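Local coordinates for hyaluronoglucosaminidase (Apis mellifera, PDB 1FCQ), which probably hydrolyses hyaluronan as a venom glycosidase of family 56, built on a (beta/alpha) TIM barrel, and is a major allergen of bee venom, at residues A[21-26]-A[42-47]; A[39-42]-A[48-51]; A[90-95]-A[173-178]. One frame throughout, in Å; residues are numbered along the deposited sequence.

Contact 1: A[21-26]-A[42-47]; sequences MCHKYG and WMDKFR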
ATOM      1  N   MET A  21      -7.781 -19.327  -1.101  1.00 15.97           N
ATOM      2  CA  MET A  21      -9.184 -19.522  -0.779  1.00 20.92           C
ATOM      3  C   MET A  21      -9.871 -20.435  -1.792  1.00 20.97           C
ATOM      4  O   MET A  21     -10.968 -20.931  -1.497  1.00 23.35           O
ATOM      5  CB  MET A  21      -9.931 -18.175  -0.763  1.00 23.42           C
ATOM      6  CG  MET A  21      -9.183 -17.112   0.046  1.00 29.93           C
ATOM      7  SD  MET A  21      -9.908 -15.468  -0.160  1.00 30.57           S
ATOM      8  CE  MET A  21     -11.511 -15.823   0.583  1.00 29.01           C
ATOM      9  N   CYS A  22      -9.284 -20.651  -2.949  1.00 15.35           N
ATOM     10  CA  CYS A  22      -9.863 -21.506  -3.981  1.00 15.55           C
ATOM     11  C   CYS A  22      -9.325 -22.925  -3.949  1.00 17.44           C
ATOM     12  O   CYS A  22      -9.799 -23.814  -4.679  1.00 18.93           O
ATOM     13  CB  CYS A  22      -9.527 -20.909  -5.356  1.00 17.09           C
ATOM     14  SG  CYS A  22     -10.102 -19.206  -5.556  1.00 15.81           S
ATOM     15  N   HIS A  23      -8.276 -23.175  -3.154  1.00 16.88           N
ATOM     16  CA  HIS A  23      -7.664 -24.484  -3.106  1.00 16.26           C
ATOM     17  C   HIS A  23      -8.637 -25.544  -2.602  1.00 21.29           C
ATOM     18  O   HIS A  23      -8.562 -26.659  -3.126  1.00 23.52           O
ATOM     19  CB  HIS A  23      -6.361 -24.537  -2.309  1.00 21.61           C
ATOM     20  CG  HIS A  23      -5.306 -23.567  -2.751  1.00 15.76           C
ATOM     21  ND1 HIS A  23      -4.169 -23.361  -1.987  1.00 18.32           N
ATOM     22  CD2 HIS A  23      -5.222 -22.724  -3.805  1.00 15.01           C
ATOM     23  CE1 HIS A  23      -3.406 -22.462  -2.595  1.00 18.05           C
ATOM     24  NE2 HIS A  23      -4.030 -22.053  -3.690  1.00 17.68           N
ATOM     25  N   LYS A  24      -9.553 -25.237  -1.701  1.00 22.16           N
ATOM     26  CA  LYS A  24     -10.539 -26.186  -1.208  1.00 22.46           C
ATOM     27  C   LYS A  24     -11.425 -26.714  -2.330  1.00 24.71           C
ATOM     28  O   LYS A  24     -12.020 -27.787  -2.191  1.00 24.23           O
ATOM     29  CB  LYS A  24     -11.403 -25.524  -0.124  1.00 24.51           C
ATOM     30  CG  LYS A  24     -12.297 -24.406  -0.631  1.00 35.55           C
ATOM     31  CD  LYS A  24     -13.216 -23.850   0.444  1.00 43.06           C
ATOM     32  CE  LYS A  24     -12.472 -22.912   1.380  1.00 48.17           C
ATOM     33  NZ  LYS A  24     -12.150 -21.591   0.760  1.00 44.96           N
ATOM     34  N   TYR A  25     -11.535 -25.996  -3.438  1.00 19.99           N
ATOM     35  CA  TYR A  25     -12.325 -26.380  -4.584  1.00 18.60           C
ATOM     36  C   TYR A  25     -11.515 -27.042  -5.683  1.00 19.58           C
ATOM     37  O   TYR A  25     -12.027 -27.276  -6.778  1.00 27.20           O
ATOM     38  CB  TYR A  25     -13.068 -25.173  -5.160  1.00 21.70           C
ATOM     39  CG  TYR A  25     -13.770 -24.308  -4.147  1.00 24.33           C
ATOM     40  CD1 TYR A  25     -13.389 -22.977  -3.992  1.00 23.00           C
ATOM     41  CD2 TYR A  25     -14.790 -24.789  -3.342  1.00 22.87           C
ATOM     42  CE1 TYR A  25     -14.006 -22.166  -3.058  1.00 24.33           C
ATOM     43  CE2 TYR A  25     -15.421 -23.984  -2.411  1.00 29.12           C
ATOM     44  CZ  TYR A  25     -15.022 -22.671  -2.278  1.00 31.61           C
ATOM     45  OH  TYR A  25     -15.639 -21.852  -1.361  1.00 38.66           O
ATOM     46  N   GLY A  26     -10.250 -27.336  -5.415  1.00 24.10           N
ATOM     47  CA  GLY A  26      -9.343 -27.977  -6.336  1.00 22.87           C
ATOM     48  C   GLY A  26      -8.740 -27.024  -7.352  1.00 23.31           C
ATOM     49  O   GLY A  26      -8.298 -27.456  -8.420  1.00 25.44           O
ATOM     50  N   TRP A  42       5.347 -20.550  -2.739  1.00 15.72           N
ATOM     51  CA  TRP A  42       5.273 -22.019  -2.772  1.00 15.13           C
ATOM     52  C   TRP A  42       3.886 -22.477  -2.346  1.00 17.14           C
ATOM     53  O   TRP A  42       3.245 -21.981  -1.413  1.00 16.27           O
ATOM     54  CB  TRP A  42       6.374 -22.563  -1.866  1.00 16.68           C
ATOM     55  CG  TRP A  42       6.435 -24.063  -1.775  1.00 15.99           C
ATOM     56  CD1 TRP A  42       6.918 -24.914  -2.716  1.00 16.51           C
ATOM     57  CD2 TRP A  42       5.972 -24.871  -0.692  1.00 17.66           C
ATOM     58  NE1 TRP A  42       6.779 -26.221  -2.286  1.00 20.19           N
ATOM     59  CE2 TRP A  42       6.220 -26.214  -1.039  1.00 18.32           C
ATOM     60  CE3 TRP A  42       5.386 -24.587   0.549  1.00 20.95           C
ATOM     61  CZ2 TRP A  42       5.879 -27.272  -0.191  1.00 18.22           C
ATOM     62  CZ3 TRP A  42       5.046 -25.635   1.384  1.00 22.35           C
ATOM     63  CH2 TRP A  42       5.316 -26.961   1.009  1.00 19.15           C
ATOM     64  N   MET A  43       3.347 -23.445  -3.093  1.00 15.00           N
ATOM     65  CA  MET A  43       2.024 -24.019  -2.924  1.00 16.05           C
ATOM     66  C   MET A  43       0.880 -23.028  -3.051  1.00 15.40           C
ATOM     67  O   MET A  43      -0.248 -23.198  -2.565  1.00 17.16           O
ATOM     68  CB  MET A  43       1.927 -24.772  -1.585  1.00 19.01           C
ATOM     69  CG  MET A  43       2.752 -26.064  -1.605  1.00 19.02           C
ATOM     70  SD  MET A  43       2.101 -27.256  -2.787  1.00 20.31           S
ATOM     71  CE  MET A  43       0.585 -27.770  -2.040  1.00 20.94           C
ATOM     72  N   ASP A  44       1.149 -21.890  -3.709  1.00 15.48           N
ATOM     73  CA  ASP A  44       0.189 -20.806  -3.856  1.00 13.79           C
ATOM     74  C   ASP A  44      -0.314 -20.335  -2.498  1.00 13.63           C
ATOM     75  O   ASP A  44      -1.437 -19.836  -2.350  1.00 14.01           O
ATOM     76  CB  ASP A  44      -0.976 -21.155  -4.781  1.00 15.37           C
ATOM     77  CG  ASP A  44      -1.849 -19.969  -5.152  1.00 15.43           C
ATOM     78  OD1 ASP A  44      -1.311 -18.868  -5.431  1.00 15.74           O
ATOM     79  OD2 ASP A  44      -3.087 -20.122  -5.125  1.00 19.26           O
ATOM     80  N   LYS A  45       0.576 -20.341  -1.499  1.00 13.71           N
ATOM     81  CA  LYS A  45       0.213 -19.840  -0.173  1.00 15.76           C
ATOM     82  C   LYS A  45       0.080 -18.323  -0.254  1.00 13.74           C
ATOM     83  O   LYS A  45       0.756 -17.689  -1.075  1.00 14.57           O
ATOM     84  CB  LYS A  45       1.230 -20.289   0.879  1.00 18.73           C
ATOM     85  CG  LYS A  45       1.004 -21.747   1.296  1.00 24.01           C
ATOM     86  CD  LYS A  45       1.927 -22.104   2.456  1.00 32.83           C
ATOM     87  CE  LYS A  45       1.677 -23.509   2.977  1.00 41.57           C
ATOM     88  NZ  LYS A  45       2.632 -23.847   4.074  1.00 42.19           N
ATOM     89  N   PHE A  46      -0.754 -17.741   0.602  1.00 13.64           N
ATOM     90  CA  PHE A  46      -0.920 -16.281   0.536  1.00 16.07           C
ATOM     91  C   PHE A  46       0.365 -15.584   1.006  1.00 14.02           C
ATOM     92  O   PHE A  46       0.763 -14.575   0.429  1.00 12.59           O
ATOM     93  CB  PHE A  46      -2.117 -15.798   1.356  1.00 15.16           C
ATOM     94  CG  PHE A  46      -2.505 -14.362   1.112  1.00 13.99           C
ATOM     95  CD1 PHE A  46      -2.652 -13.870  -0.181  1.00 16.27           C
ATOM     96  CD2 PHE A  46      -2.722 -13.514   2.183  1.00 18.73           C
ATOM     97  CE1 PHE A  46      -3.007 -12.550  -0.403  1.00 15.57           C
ATOM     98  CE2 PHE A  46      -3.079 -12.195   1.963  1.00 19.88           C
ATOM     99  CZ  PHE A  46      -3.226 -11.708   0.680  1.00 16.87           C
ATOM    100  N   ARG A  47       0.933 -16.109   2.087  1.00 14.14           N
ATOM    101  CA  ARG A  47       2.160 -15.520   2.616  1.00 14.04           C
ATOM    102  C   ARG A  47       3.268 -16.560   2.482  1.00 13.45           C
ATOM    103  O   ARG A  47       3.092 -17.650   3.037  1.00 17.43           O
ATOM    104  CB  ARG A  47       2.006 -15.103   4.079  1.00 14.23           C
ATOM    105  CG  ARG A  47       0.961 -14.009   4.240  1.00 15.77           C
ATOM    106  CD  ARG A  47       0.751 -13.561   5.683  1.00 16.57           C
ATOM    107  NE  ARG A  47      -0.241 -12.492   5.621  1.00 19.32           N
ATOM    108  CZ  ARG A  47      -1.556 -12.673   5.608  1.00 22.25           C
ATOM    109  NH1 ARG A  47      -2.304 -11.586   5.496  1.00 21.81           N
ATOM    110  NH2 ARG A  47      -2.058 -13.905   5.733  1.00 18.14           N
TER
HETATM  111  O   HOH W   1      -1.658 -23.648  -0.104  1.00 35.29           O

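Contact 2: A[39-42]-A[48-51]; sequences LQNW and GEEI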
ATOM      1  N   LEU A  39       5.857 -14.494 -10.305  1.00 15.43           N
ATOM      2  CA  LEU A  39       6.437 -15.087  -9.101  1.00 16.11           C
ATOM      3  C   LEU A  39       5.310 -15.438  -8.139  1.00 13.31           C
ATOM      4  O   LEU A  39       4.420 -14.617  -7.843  1.00 14.98           O
ATOM      5  CB  LEU A  39       7.420 -14.120  -8.435  1.00 14.41           C
ATOM      6  CG  LEU A  39       8.616 -13.727  -9.318  1.00 15.17           C
ATOM      7  CD1 LEU A  39       9.523 -12.777  -8.539  1.00 20.69           C
ATOM      8  CD2 LEU A  39       9.396 -14.937  -9.793  1.00 25.13           C
ATOM      9  N   GLN A  40       5.321 -16.674  -7.665  1.00 14.94           N
ATOM     10  CA  GLN A  40       4.264 -17.242  -6.857  1.00 16.07           C
ATOM     11  C   GLN A  40       4.832 -17.978  -5.646  1.00 14.36           C
ATOM     12  O   GLN A  40       5.766 -18.784  -5.752  1.00 13.93           O
ATOM     13  CB  GLN A  40       3.463 -18.227  -7.726  1.00 18.69           C
ATOM     14  CG  GLN A  40       2.225 -18.840  -7.109  1.00 12.90           C
ATOM     15  CD  GLN A  40       1.411 -19.601  -8.146  1.00 16.08           C
ATOM     16  OE1 GLN A  40       1.952 -20.120  -9.135  1.00 15.47           O
ATOM     17  NE2 GLN A  40       0.105 -19.643  -7.919  1.00 16.82           N
ATOM     18  N   ASN A  41       4.250 -17.637  -4.497  1.00 11.82           N
ATOM     19  CA  ASN A  41       4.627 -18.310  -3.257  1.00 13.73           C
ATOM     20  C   ASN A  41       4.446 -19.823  -3.387  1.00 15.70           C
ATOM     21  O   ASN A  41       3.543 -20.268  -4.092  1.00 15.43           O
ATOM     22  CB  ASN A  41       3.793 -17.848  -2.075  1.00 14.05           C
ATOM     23  CG  ASN A  41       4.148 -16.450  -1.597  1.00 14.99           C
ATOM     24  OD1 ASN A  41       5.309 -16.059  -1.600  1.00 15.71           O
ATOM     25  ND2 ASN A  41       3.135 -15.739  -1.158  1.00 13.26           N
ATOM     26  N   TRP A  42       5.347 -20.550  -2.739  1.00 15.72           N
ATOM     27  CA  TRP A  42       5.273 -22.019  -2.772  1.00 15.13           C
ATOM     28  C   TRP A  42       3.886 -22.477  -2.346  1.00 17.14           C
ATOM     29  O   TRP A  42       3.245 -21.981  -1.413  1.00 16.27           O
ATOM     30  CB  TRP A  42       6.374 -22.563  -1.866  1.00 16.68           C
ATOM     31  CG  TRP A  42       6.435 -24.063  -1.775  1.00 15.99           C
ATOM     32  CD1 TRP A  42       6.918 -24.914  -2.716  1.00 16.51           C
ATOM     33  CD2 TRP A  42       5.972 -24.871  -0.692  1.00 17.66           C
ATOM     34  NE1 TRP A  42       6.779 -26.221  -2.286  1.00 20.19           N
ATOM     35  CE2 TRP A  42       6.220 -26.214  -1.039  1.00 18.32           C
ATOM     36  CE3 TRP A  42       5.386 -24.587   0.549  1.00 20.95           C
ATOM     37  CZ2 TRP A  42       5.879 -27.272  -0.191  1.00 18.22           C
ATOM     38  CZ3 TRP A  42       5.046 -25.635   1.384  1.00 22.35           C
ATOM     39  CH2 TRP A  42       5.316 -26.961   1.009  1.00 19.15           C
ATOM     40  N   GLY A  48       4.343 -16.202   1.793  1.00 13.23           N
ATOM     41  CA  GLY A  48       5.407 -17.185   1.607  1.00 16.30           C
ATOM     42  C   GLY A  48       6.726 -16.512   1.288  1.00 17.16           C
ATOM     43  O   GLY A  48       6.873 -15.321   1.558  1.00 17.77           O
ATOM     44  N   GLU A  49       7.640 -17.246   0.659  1.00 16.94           N
ATOM     45  CA  GLU A  49       8.962 -16.713   0.384  1.00 17.93           C
ATOM     46  C   GLU A  49       9.040 -15.596  -0.642  1.00 16.87           C
ATOM     47  O   GLU A  49      10.037 -14.868  -0.610  1.00 17.38           O
ATOM     48  CB  GLU A  49       9.948 -17.833   0.029  1.00 19.34           C
ATOM     49  CG  GLU A  49       9.815 -18.417  -1.342  1.00 21.80           C
ATOM     50  CD  GLU A  49       8.556 -19.178  -1.706  1.00 24.45           C
ATOM     51  OE1 GLU A  49       7.717 -19.531  -0.861  1.00 28.09           O
ATOM     52  OE2 GLU A  49       8.449 -19.450  -2.921  1.00 33.59           O
ATOM     53  N   GLU A  50       8.065 -15.441  -1.520  1.00 14.25           N
ATOM     54  CA  GLU A  50       8.104 -14.384  -2.523  1.00 13.30           C
ATOM     55  C   GLU A  50       7.491 -13.087  -1.999  1.00 12.70           C
ATOM     56  O   GLU A  50       8.071 -12.030  -2.234  1.00 13.61           O
ATOM     57  CB  GLU A  50       7.327 -14.788  -3.783  1.00 16.44           C
ATOM     58  CG  GLU A  50       7.939 -15.990  -4.478  1.00 17.33           C
ATOM     59  CD  GLU A  50       9.348 -15.748  -4.977  1.00 20.62           C
ATOM     60  OE1 GLU A  50      10.078 -16.760  -5.094  1.00 32.31           O
ATOM     61  OE2 GLU A  50       9.766 -14.630  -5.285  1.00 20.93           O
ATOM     62  N   ILE A  51       6.351 -13.200  -1.325  1.00 12.61           N
ATOM     63  CA  ILE A  51       5.671 -11.994  -0.835  1.00 12.74           C
ATOM     64  C   ILE A  51       4.745 -12.300   0.331  1.00 14.09           C
ATOM     65  O   ILE A  51       4.186 -13.395   0.459  1.00 12.59           O
ATOM     66  CB  ILE A  51       4.902 -11.305  -1.990  1.00 15.07           C
ATOM     67  CG1 ILE A  51       4.278  -9.973  -1.558  1.00 13.22           C
ATOM     68  CG2 ILE A  51       3.826 -12.241  -2.540  1.00 14.25           C
ATOM     69  CD1 ILE A  51       3.908  -9.062  -2.727  1.00 12.79           C
TER
HETATM   70  O   HOH W   2       7.431 -20.789  -4.868  1.00 25.50           O
HETATM   71  O   HOH W   3       4.901 -20.376   0.448  1.00 22.40           O

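Contact 3: A[90-95]-A[173-178]; sequences VFRDHL and KRMRPA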
ATOM      1  N   VAL A  90       2.075  -5.907  19.863  1.00 15.07           N
ATOM      2  CA  VAL A  90       1.077  -6.590  19.043  1.00 18.20           C
ATOM      3  C   VAL A  90       1.645  -6.817  17.646  1.00 14.79           C
ATOM      4  O   VAL A  90       1.510  -7.894  17.078  1.00 18.31           O
ATOM      5  CB  VAL A  90      -0.244  -5.829  18.975  1.00 14.62           C
ATOM      6  CG1 VAL A  90      -1.249  -6.560  18.086  1.00 18.62           C
ATOM      7  CG2 VAL A  90      -0.838  -5.665  20.378  1.00 18.09           C
ATOM      8  N   PHE A  91       2.315  -5.802  17.092  1.00 13.89           N
ATOM      9  CA  PHE A  91       2.907  -5.915  15.768  1.00 14.35           C
ATOM     10  C   PHE A  91       3.888  -7.081  15.709  1.00 16.09           C
ATOM     11  O   PHE A  91       3.858  -7.848  14.751  1.00 15.04           O
ATOM     12  CB  PHE A  91       3.661  -4.635  15.366  1.00 13.83           C
ATOM     13  CG  PHE A  91       4.311  -4.756  14.009  1.00 14.83           C
ATOM     14  CD1 PHE A  91       3.540  -4.705  12.859  1.00 15.53           C
ATOM     15  CD2 PHE A  91       5.674  -4.942  13.897  1.00 13.22           C
ATOM     16  CE1 PHE A  91       4.128  -4.814  11.613  1.00 16.00           C
ATOM     17  CE2 PHE A  91       6.270  -5.026  12.657  1.00 18.65           C
ATOM     18  CZ  PHE A  91       5.498  -4.975  11.507  1.00 17.11           C
ATOM     19  N   ARG A  92       4.752  -7.175  16.720  1.00 14.11           N
ATOM     20  CA  ARG A  92       5.698  -8.288  16.725  1.00 15.37           C
ATOM     21  C   ARG A  92       4.973  -9.626  16.637  1.00 18.15           C
ATOM     22  O   ARG A  92       5.329 -10.491  15.843  1.00 16.98           O
ATOM     23  CB  ARG A  92       6.586  -8.271  17.973  1.00 19.32           C
ATOM     24  CG  ARG A  92       7.552  -9.460  17.909  1.00 27.15           C
ATOM     25  CD  ARG A  92       7.643 -10.215  19.219  1.00 40.69           C
ATOM     26  NE  ARG A  92       6.460  -9.917  20.026  1.00 45.21           N
ATOM     27  CZ  ARG A  92       6.443 -10.074  21.337  1.00 47.68           C
ATOM     28  NH1 ARG A  92       7.486 -10.536  22.006  1.00 50.68           N
ATOM     29  NH2 ARG A  92       5.315  -9.740  21.928  1.00 48.51           N
ATOM     30  N   ASP A  93       3.948  -9.813  17.476  1.00 15.46           N
ATOM     31  CA  ASP A  93       3.204 -11.077  17.442  1.00 17.10           C
ATOM     32  C   ASP A  93       2.526 -11.319  16.105  1.00 15.33           C
ATOM     33  O   ASP A  93       2.538 -12.435  15.598  1.00 18.67           O
ATOM     34  CB  ASP A  93       2.168 -11.113  18.563  1.00 19.31           C
ATOM     35  CG  ASP A  93       2.822 -11.321  19.917  1.00 17.16           C
ATOM     36  OD1 ASP A  93       4.050 -11.464  20.015  1.00 19.42           O
ATOM     37  OD2 ASP A  93       2.045 -11.313  20.893  1.00 20.70           O
ATOM     38  N   HIS A  94       1.950 -10.277  15.507  1.00 15.69           N
ATOM     39  CA  HIS A  94       1.306 -10.431  14.202  1.00 18.80           C
ATOM     40  C   HIS A  94       2.336 -10.833  13.146  1.00 18.25           C
ATOM     41  O   HIS A  94       2.106 -11.741  12.348  1.00 19.08           O
ATOM     42  CB  HIS A  94       0.598  -9.156  13.755  1.00 17.05           C
ATOM     43  CG  HIS A  94      -0.752  -8.861  14.311  1.00 29.32           C
ATOM     44  ND1 HIS A  94      -1.576  -9.859  14.789  1.00 33.27           N
ATOM     45  CD2 HIS A  94      -1.458  -7.707  14.458  1.00 26.39           C
ATOM     46  CE1 HIS A  94      -2.704  -9.331  15.217  1.00 29.45           C
ATOM     47  NE2 HIS A  94      -2.662  -8.026  15.028  1.00 32.76           N
ATOM     48  N   LEU A  95       3.493 -10.166  13.132  1.00 16.28           N
ATOM     49  CA  LEU A  95       4.538 -10.490  12.157  1.00 16.13           C
ATOM     50  C   LEU A  95       5.017 -11.917  12.317  1.00 19.65           C
ATOM     51  O   LEU A  95       5.090 -12.661  11.341  1.00 15.84           O
ATOM     52  CB  LEU A  95       5.671  -9.458  12.299  1.00 14.78           C
ATOM     53  CG  LEU A  95       6.828  -9.603  11.308  1.00 20.77           C
ATOM     54  CD1 LEU A  95       7.477  -8.246  11.059  1.00 25.00           C
ATOM     55  CD2 LEU A  95       7.833 -10.586  11.876  1.00 23.46           C
ATOM     56  N   LYS A 173      12.070  -4.836   9.794  1.00 14.14           N
ATOM     57  CA  LYS A 173      13.374  -5.065   9.170  1.00 12.83           C
ATOM     58  C   LYS A 173      14.320  -5.794  10.110  1.00 13.84           C
ATOM     59  O   LYS A 173      15.133  -6.619   9.666  1.00 15.94           O
ATOM     60  CB  LYS A 173      13.964  -3.734   8.692  1.00 14.10           C
ATOM     61  CG  LYS A 173      13.263  -3.178   7.462  1.00 16.40           C
ATOM     62  CD  LYS A 173      13.869  -1.846   7.042  1.00 20.78           C
ATOM     63  CE  LYS A 173      15.316  -1.974   6.573  1.00 20.57           C
ATOM     64  NZ  LYS A 173      15.898  -0.613   6.383  1.00 32.82           N
ATOM     65  N   ARG A 174      14.262  -5.467  11.392  1.00 13.63           N
ATOM     66  CA  ARG A 174      15.153  -6.138  12.353  1.00 17.42           C
ATOM     67  C   ARG A 174      14.774  -7.594  12.543  1.00 16.76           C
ATOM     68  O   ARG A 174      15.618  -8.487  12.575  1.00 16.64           O
ATOM     69  CB  ARG A 174      15.141  -5.409  13.693  1.00 17.81           C
ATOM     70  CG  ARG A 174      16.063  -4.198  13.754  1.00 30.69           C
ATOM     71  CD  ARG A 174      15.975  -3.514  15.112  1.00 40.46           C
ATOM     72  NE  ARG A 174      16.752  -2.287  15.182  1.00 54.41           N
ATOM     73  CZ  ARG A 174      16.905  -1.552  16.280  1.00 61.03           C
ATOM     74  NH1 ARG A 174      16.334  -1.908  17.425  1.00 63.60           N
ATOM     75  NH2 ARG A 174      17.638  -0.445  16.241  1.00 63.56           N
ATOM     76  N   MET A 175      13.465  -7.868  12.644  1.00 17.71           N
ATOM     77  CA  MET A 175      12.991  -9.230  12.850  1.00 16.78           C
ATOM     78  C   MET A 175      13.107 -10.121  11.633  1.00 12.86           C
ATOM     79  O   MET A 175      13.337 -11.329  11.706  1.00 16.47           O
ATOM     80  CB  MET A 175      11.520  -9.173  13.288  1.00 18.27           C
ATOM     81  CG  MET A 175      11.365  -8.555  14.670  1.00 20.35           C
ATOM     82  SD  MET A 175       9.627  -8.206  15.012  1.00 28.87           S
ATOM     83  CE  MET A 175       9.802  -7.355  16.582  1.00 33.83           C
ATOM     84  N   ARG A 176      12.935  -9.531  10.446  1.00 13.04           N
ATOM     85  CA  ARG A 176      12.997 -10.249   9.173  1.00 11.96           C
ATOM     86  C   ARG A 176      13.938  -9.487   8.256  1.00 15.17           C
ATOM     87  O   ARG A 176      13.528  -8.832   7.313  1.00 14.38           O
ATOM     88  CB  ARG A 176      11.576 -10.313   8.608  1.00 11.80           C
ATOM     89  CG  ARG A 176      10.595 -11.102   9.484  1.00 13.13           C
ATOM     90  CD  ARG A 176      10.932 -12.574   9.530  1.00 14.22           C
ATOM     91  NE  ARG A 176      10.096 -13.357  10.428  1.00 15.75           N
ATOM     92  CZ  ARG A 176      10.243 -13.533  11.735  1.00 16.46           C
ATOM     93  NH1 ARG A 176       9.348 -14.313  12.373  1.00 17.87           N
ATOM     94  NH2 ARG A 176      11.194 -12.997  12.475  1.00 14.01           N
ATOM     95  N   PRO A 177      15.249  -9.614   8.522  1.00 13.64           N
ATOM     96  CA  PRO A 177      16.262  -8.858   7.811  1.00 17.14           C
ATOM     97  C   PRO A 177      16.621  -9.281   6.413  1.00 14.12           C
ATOM     98  O   PRO A 177      17.249  -8.459   5.715  1.00 16.67           O
ATOM     99  CB  PRO A 177      17.507  -9.006   8.716  1.00 17.15           C
ATOM    100  CG  PRO A 177      17.314 -10.355   9.324  1.00 17.74           C
ATOM    101  CD  PRO A 177      15.831 -10.426   9.603  1.00 16.15           C
ATOM    102  N   ALA A 178      16.213 -10.454   5.967  1.00 15.79           N
ATOM    103  CA  ALA A 178      16.494 -10.872   4.606  1.00 15.50           C
ATOM    104  C   ALA A 178      15.446 -10.371   3.611  1.00 13.58           C
ATOM    105  O   ALA A 178      15.660 -10.510   2.403  1.00 16.87           O
ATOM    106  CB  ALA A 178      16.584 -12.396   4.550  1.00 16.66           C
TER

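Contact 1: A[21-26]-A[42-47]
H23 and D44 are the main residues joining these two loops, and the pair illustrates how one imidazole can tie two irregular stretches together. Residues 21-24 have helical backbone angles. M21 starts the coil, and C22 is held by its disulfide to C313.

Next in line, H23 reaches across, its CG lying beside the backbone N and anti to the carbonyl carbon (chi1 -55°). Its NE2 donates to D44 OD2 at 2.6 Å, and the N-H...O angle of 170° makes the bond nearly straight. The carboxylate oxygen lies at the ring edge, near the imidazole plane. D44 OD2 is met on its anti side, somewhat out of the carboxylate plane, and the two planar groups are turned 45° apart. D44 is buried and its carboxylate has further partners: T19 OG1 at OD2 and Q40 NE2 at OD1. Such a setting would probably keep it charged and, in turn, favour a protonated imidazole.

The ring also comes close to the backbone, H23 CE1 standing 3.2 Å from M43 O. A water reinforces this approach, giving a hydrogen bond to M43 O (2.9 Å) and accepting a weak one from H23 ND1. M43 and D44 both have positive phi, in a turn closed by K45 N bonding to W42 O.

K24 folds back over the coil, its NZ donating to M21 O at 2.6 Å. Y25 N then bonds to C22 O and G26 N to H23 O, closing the turn.

The first loop follows strand 12-16 and is fastened by C22 to helix 310-328; the second leads into strand 51-55. D44 rests on W15 of the former strand, while F46 packs on N16, I53 and Y55, spanning both strands.

Contact 2: A[39-42]-A[48-51]
The amide of N41 reaches into the bend at 48-51, a worked example of a side-chain amide bonding to both N-H and C=O groups of a turn. Its OD1 accepts twice: E50 N approaches at 2.8 Å, nearly along the C=O axis, and I51 N at 3.1 Å in the carbonyl plane, on a lone pair. ND2 donates to I51 O (3.0 Å), tilted from the carbonyl plane, and also to K45 O; I51 O accepts G48 N as well. Amide rotation is thereby fixed, and G48, lacking a side chain, lets N41 CG settle 3.5 Å from its CA.

E49 returns the grip. With CG between its backbone N and carbonyl carbon (chi1 76°) and a second bend at chi2, its carboxylate folds back to W42 N, which bonds to the syn lone pair of OE1 at 3.2 Å. Waters link E49 OE2 to Q40 O and OE1 to W42 O. E50 lies across L39 at about a right angle, its OE2 3.8 Å from L39 CD1.

Backbone bonds join L39 to V13 and W15 of strand 12-16 and E50 to V107 of strand 107-111, while I51 opens strand 51-55; the bend thus sits among three barrel strands.

Contact 3: A[90-95]-A[173-178]
R92 and M175 mark the closest backbone approach, their CA atoms 8.3 Å apart, where the middle of helix 84-98 faces the last turn of helix 146-175. R176 is the first residue to leave helical angles, and the chain then turns off through P177. M175, extended beyond CG, pushes its terminal methyl against the aliphatic base of R92, with M175 CE 3.4 Å from R92 CG; the two chains cross at about a right angle. The charged end of R92 lies elsewhere, its NE in a salt bridge to D93 OD1.

Both helices belong to the outer layer of the barrel, and each leads into a strand of the same parallel sheet, 107-111 and 180-183, neighbours there.

Deeper in, L95 and R176 slide past each other in opposite directions. L95 CD2 sits over the centre of one guanidinium face, 3.8 Å above its plane, and touches R176 CG at 3.7 Å. The guanidinium is held by its rim: NH2 bonds to M175 O at 2.8 Å, with that oxygen in the guanidinium plane, while NH2 stands well above the plane of that carbonyl, and NH1 bonds to I99 O, just beyond helix 84-98. L95 also packs on A172 and W181.

From the N terminus, the chain leaves strand 12-16 and enters the loop whose return closes contact 1, with helix 31-34 inside it. Contact 2 starts before contact 1 ends: the two overlap at W42, so that 39-42, 42-47 and 48-51 run in succession and the loops interlock rather than nest. They also touch, N41 ND2 packing on F46 O. Together they tie the segment between strands 12-16 and 51-55 to both strands. Contact 3 opens later, on helix 84-98, and closes a far longer loop at the end of helix 146-175. Its centre lies about 18 Å from that of contact 2, without touching, and it joins two outer helices.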